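Bifunctional autolysin (Staphylococcus aureus subsp. aureus Mu50, PDB 6FXO) hydrolyses cell-wall peptidoglycan as an autolysin, combining a family 73 N-acetylglucosaminidase activity with an amidase activity. Local coordinates at residues A[198-203]-A[212-217]; A[144-149]-A[173-178]. One frame throughout, in Å; residues are numbered along the deposited sequence.

Interaction 1: A[198-203]-A[212-217]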
# COMPACT_ATOMS: atom_id res chain seq x y z
N MET A 198 6.74 0.09 6.80
CA MET A 198 7.35 0.58 5.56
C MET A 198 7.98 1.95 5.69
O MET A 198 8.94 2.23 4.99
CB MET A 198 6.41 0.56 4.34
CG MET A 198 5.72 -0.72 4.13
SD MET A 198 4.52 -0.59 2.81
CE MET A 198 3.96 -2.24 2.73
N ARG A 199 7.44 2.76 6.60
CA ARG A 199 7.93 4.08 6.84
C ARG A 199 9.05 4.20 7.85
O ARG A 199 10.08 4.78 7.51
CB ARG A 199 6.80 5.07 7.27
CG ARG A 199 7.30 6.56 7.56
CD ARG A 199 8.00 7.22 6.32
NE ARG A 199 8.55 8.53 6.61
CZ ARG A 199 9.58 8.78 7.39
NH1 ARG A 199 10.23 7.76 7.99
NH2 ARG A 199 9.97 10.02 7.61
N TRP A 200 8.82 3.68 9.09
CA TRP A 200 9.74 3.68 10.21
C TRP A 200 10.60 2.42 10.42
O TRP A 200 11.60 2.48 11.13
CB TRP A 200 8.90 4.01 11.44
CG TRP A 200 7.91 5.10 11.13
CD1 TRP A 200 6.58 4.96 10.89
CD2 TRP A 200 8.21 6.49 10.97
NE1 TRP A 200 6.03 6.19 10.58
CE2 TRP A 200 7.00 7.14 10.63
CE3 TRP A 200 9.37 7.25 11.08
CZ2 TRP A 200 6.93 8.51 10.40
CZ3 TRP A 200 9.30 8.61 10.85
CH2 TRP A 200 8.09 9.23 10.52
N ASN A 201 10.21 1.28 9.80
CA ASN A 201 10.95 0.04 9.94
C ASN A 201 11.30 -0.27 11.39
O ASN A 201 12.48 -0.27 11.68
CB ASN A 201 12.25 0.11 9.15
CG ASN A 201 12.84 -1.24 8.84
OD1 ASN A 201 13.08 -2.05 9.74
ND2 ASN A 201 13.19 -1.52 7.61
N PRO A 202 10.36 -0.57 12.31
CA PRO A 202 10.85 -0.85 13.66
C PRO A 202 11.93 -2.01 13.79
O PRO A 202 12.72 -1.87 14.71
CB PRO A 202 9.56 -1.09 14.46
CG PRO A 202 8.48 -0.27 13.68
CD PRO A 202 8.89 -0.38 12.25
N ALA A 203 12.00 -3.14 12.98
CA ALA A 203 13.06 -4.10 13.25
C ALA A 203 14.46 -3.48 13.02
O ALA A 203 15.40 -3.80 13.76
CB ALA A 203 12.89 -5.34 12.37
N THR A 212 10.80 9.99 2.78
CA THR A 212 11.18 10.94 3.79
C THR A 212 10.03 11.60 4.52
O THR A 212 10.18 11.97 5.68
CB THR A 212 12.22 11.94 3.24
OG1 THR A 212 11.81 12.45 1.96
CG2 THR A 212 13.60 11.31 3.13
N ASP A 213 8.88 11.75 3.85
CA ASP A 213 7.72 12.37 4.48
C ASP A 213 7.28 11.61 5.73
O ASP A 213 7.00 10.43 5.67
CB ASP A 213 6.56 12.26 3.51
CG ASP A 213 5.50 13.32 3.64
OD1 ASP A 213 5.08 13.59 4.79
OD2 ASP A 213 5.01 13.79 2.60
N VAL A 214 7.11 12.31 6.82
CA VAL A 214 6.71 11.76 8.07
C VAL A 214 5.32 11.43 8.14
O VAL A 214 4.90 10.73 9.09
CB VAL A 214 7.11 12.77 9.18
CG1 VAL A 214 8.63 13.08 9.05
CG2 VAL A 214 6.27 14.07 9.03
N ASP A 215 4.55 11.95 7.16
CA ASP A 215 3.12 11.72 7.05
C ASP A 215 2.76 10.64 6.05
O ASP A 215 1.57 10.30 5.93
CB ASP A 215 2.34 13.04 6.75
CG ASP A 215 2.19 13.92 7.97
OD1 ASP A 215 1.52 13.47 8.96
OD2 ASP A 215 2.70 15.06 7.94
N TRP A 216 3.76 10.10 5.35
CA TRP A 216 3.48 9.06 4.37
C TRP A 216 2.64 7.81 4.83
O TRP A 216 1.90 7.36 3.99
CB TRP A 216 4.82 8.55 3.86
CG TRP A 216 4.70 7.53 2.66
CD1 TRP A 216 4.70 7.82 1.32
CD2 TRP A 216 4.53 6.09 2.77
NE1 TRP A 216 4.53 6.65 0.57
CE2 TRP A 216 4.42 5.58 1.46
CE3 TRP A 216 4.49 5.21 3.86
CZ2 TRP A 216 4.28 4.22 1.20
CZ3 TRP A 216 4.39 3.85 3.63
CH2 TRP A 216 4.29 3.37 2.30
N ALA A 217 2.79 7.25 6.09
CA ALA A 217 1.97 6.08 6.43
C ALA A 217 0.59 6.61 6.78
O ALA A 217 -0.42 5.88 6.60
CB ALA A 217 2.55 5.21 7.61
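R199 reaches from the last turn of helix 195-200 to the backbone of T212 and D213, just ahead of helix 216-231, and makes both hydrogen bonds of the contact. R199 NE donates to D213 O at 2.6 Å with an angle of 164° at the hydrogen; the oxygen lies close to the guanidinium plane, while NE approaches it from above the carbonyl plane. R199 NH2 adds a weak bond to T212 O at 2.8 Å, bent to 126°. With CG anti to the backbone N (chi1 179°) and a bend at chi2, R199 lays CG on one face of the W200 ring, 3.1 Å above its plane and offset toward the rim.

D213 O is gripped twice. W216 N, closing a type I turn from D213, reaches D213 O at 3.3 Å from the opposite face to R199 NE. In the same turn D213 OD1 takes the amide N of D215, a capping bond that leads into the helix.

The flat groups come next. W200 CH2 sits over the centre of the R199 guanidinium, 3.4 Å above its plane, and the indole edge meets V214 O, nearest from W200 CZ2 at 3.3 Å. V214 CB abuts the ring edge at CH2.

The apolar side is built on W216, whose six-membered ring has M198 CB at 3.9 Å from W216 CZ3. M198 SD lies in the ring plane at the edge, 4.0 Å from W216 CH2, a Met-aromatic contact. Y210 stacks on W216, while V45 and M49 of helix 42-49 touch W200.

Chemically, a buried arginine is answered here by main-chain carbonyls instead of a carboxylate: it ties the end of one helix to the approach of the next, and the D213 and T212 carbonyl dipoles probably offset some of the cost of burying its charge.

Interaction 2: A[144-149]-A[173-178]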
# COMPACT_ATOMS: atom_id res chain seq x y z
N HIS A 144 -2.78 -6.13 -22.14
CA HIS A 144 -2.93 -5.22 -20.97
C HIS A 144 -1.90 -5.14 -19.82
O HIS A 144 -1.07 -6.02 -19.66
CB HIS A 144 -4.29 -5.59 -20.34
CG HIS A 144 -5.44 -5.51 -21.27
ND1 HIS A 144 -6.29 -4.42 -21.29
CD2 HIS A 144 -5.88 -6.37 -22.22
CE1 HIS A 144 -7.21 -4.63 -22.23
NE2 HIS A 144 -6.98 -5.78 -22.80
N ASN A 145 -2.01 -4.06 -18.98
CA ASN A 145 -1.09 -3.88 -17.87
C ASN A 145 -1.72 -3.10 -16.77
O ASN A 145 -1.76 -1.87 -16.85
CB ASN A 145 0.06 -3.06 -18.30
CG ASN A 145 1.32 -3.53 -17.70
OD1 ASN A 145 1.45 -3.66 -16.46
ND2 ASN A 145 2.29 -3.74 -18.49
N VAL A 146 -2.24 -3.78 -15.77
CA VAL A 146 -2.84 -2.94 -14.74
C VAL A 146 -1.87 -2.54 -13.61
O VAL A 146 -2.28 -1.84 -12.67
CB VAL A 146 -4.12 -3.61 -14.22
CG1 VAL A 146 -5.08 -3.86 -15.37
CG2 VAL A 146 -3.79 -4.91 -13.50
N PHE A 147 -0.61 -2.94 -13.69
CA PHE A 147 0.34 -2.60 -12.63
C PHE A 147 1.60 -1.75 -12.94
O PHE A 147 2.47 -1.65 -12.09
CB PHE A 147 0.76 -3.86 -11.85
CG PHE A 147 -0.24 -4.31 -10.82
CD1 PHE A 147 -1.06 -5.39 -11.04
CD2 PHE A 147 -0.37 -3.62 -9.61
CE1 PHE A 147 -2.00 -5.79 -10.10
CE2 PHE A 147 -1.30 -4.02 -8.68
CZ PHE A 147 -2.11 -5.10 -8.92
N GLY A 148 1.70 -1.18 -14.14
CA GLY A 148 2.85 -0.37 -14.48
C GLY A 148 4.08 -1.23 -14.61
O GLY A 148 5.17 -0.69 -14.50
N ILE A 149 3.91 -2.57 -14.89
CA ILE A 149 5.11 -3.40 -15.00
C ILE A 149 6.04 -2.92 -16.11
O ILE A 149 5.59 -2.66 -17.23
CB ILE A 149 4.69 -4.87 -15.27
CG1 ILE A 149 3.65 -5.34 -14.24
CG2 ILE A 149 5.92 -5.78 -15.27
CD1 ILE A 149 4.14 -5.33 -12.81
N SER A 173 -8.52 -9.98 -16.86
CA SER A 173 -8.35 -10.82 -15.68
C SER A 173 -6.93 -11.34 -15.62
O SER A 173 -6.38 -11.56 -14.54
CB SER A 173 -9.32 -12.00 -15.72
OG SER A 173 -8.87 -13.10 -14.95
N LYS A 174 -6.36 -11.50 -16.80
CA LYS A 174 -5.01 -11.98 -17.06
C LYS A 174 -3.94 -10.96 -16.69
O LYS A 174 -2.96 -11.34 -16.06
CB LYS A 174 -4.85 -12.39 -18.55
CG LYS A 174 -5.51 -13.72 -18.93
CD LYS A 174 -5.48 -13.99 -20.45
CE LYS A 174 -6.07 -15.34 -20.83
NZ LYS A 174 -6.08 -15.60 -22.30
N ALA A 175 -4.11 -9.67 -17.09
CA ALA A 175 -3.08 -8.73 -16.71
C ALA A 175 -3.04 -8.68 -15.20
O ALA A 175 -1.99 -8.52 -14.58
CB ALA A 175 -3.38 -7.35 -17.28
N ILE A 176 -4.22 -8.83 -14.59
CA ILE A 176 -4.26 -8.80 -13.15
C ILE A 176 -3.54 -9.98 -12.52
O ILE A 176 -2.82 -9.81 -11.52
CB ILE A 176 -5.75 -8.81 -12.72
CG1 ILE A 176 -6.36 -7.47 -13.03
CG2 ILE A 176 -5.91 -9.19 -11.23
CD1 ILE A 176 -7.92 -7.37 -12.99
N VAL A 177 -3.65 -11.19 -13.12
CA VAL A 177 -2.94 -12.25 -12.44
C VAL A 177 -1.47 -12.16 -12.58
O VAL A 177 -0.76 -12.28 -11.59
CB VAL A 177 -3.47 -13.68 -12.72
CG1 VAL A 177 -2.91 -14.65 -11.68
CG2 VAL A 177 -4.99 -13.70 -12.70
N GLY A 178 -0.99 -11.91 -13.78
CA GLY A 178 0.44 -11.81 -13.92
C GLY A 178 1.03 -10.57 -13.30
O GLY A 178 2.15 -10.68 -12.77
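The backbones come nearest at N145 and A175, whose CA atoms are 5.4 Å apart, where the irregular loop 144-149 lies against helix 172-180. This is loop-on-helix packing inside the lysozyme-clan glucosaminidase fold, and no hydrogen bond crosses it.

A175 is at the centre of the contact. The methyl A175 CB is directed at the loop and touches both H144 CB and H144 O, each at 3.6 Å, with the amides of N145 and V146 a little farther off. A small residue lets the loop main chain come this close to the helix. The H144 imidazole is not held by the helix: its ND1 is hydrogen-bonded to A125 O, while the H144 backbone pairs with W169, so the loop is also tied to helix 123-126 and to the chain just before helix 172-180.

V146 carries the next layer, with its two methyls sharing the work. V146 CG2, lodged between the backbone N and the carbonyl carbon, meets I176 CG1 at 3.7 Å, the two side chains lying at a slant to each other; V146 CG1 faces A175 CB more loosely, at 4.3 Å. I176 also touches A94 and F95 of helix 92-102, which makes it a bridge between the loop and that helix.

F147 completes the apolar surface. Its ring turns an edge to the helix backbone, F147 CE1 standing 4.3 Å from I176 O near the ring plane, while L109, H112 and A113 of helix 106-116 pack around it. The loop thus wedges its hydrophobic residues between helices 172-180 and 106-116.

Its curve is fixed from within, with G148 passing through positive phi: the amide I149 N donates to N145 OD1 at 3.1 Å, from above the carbonyl plane of the asparagine side chain.

Along the chain interaction 2 is complete before interaction 1 starts: 144-149 and helix 172-180 come first, then helix 195-200, the next helix along the chain, and the start of helix 216-231. Their centres are 28 Å apart, the chain's centre falls between them, and the nearest atoms are about 13 Å apart, so they do not touch. The two contacts also differ in chemistry, since interaction 2 is apolar packing of a loop on a helix, whereas interaction 1 joins consecutive helices through an arginine. All four segments nevertheless belong to the glucosaminidase, and the two contacts pack two separate parts of that one fold.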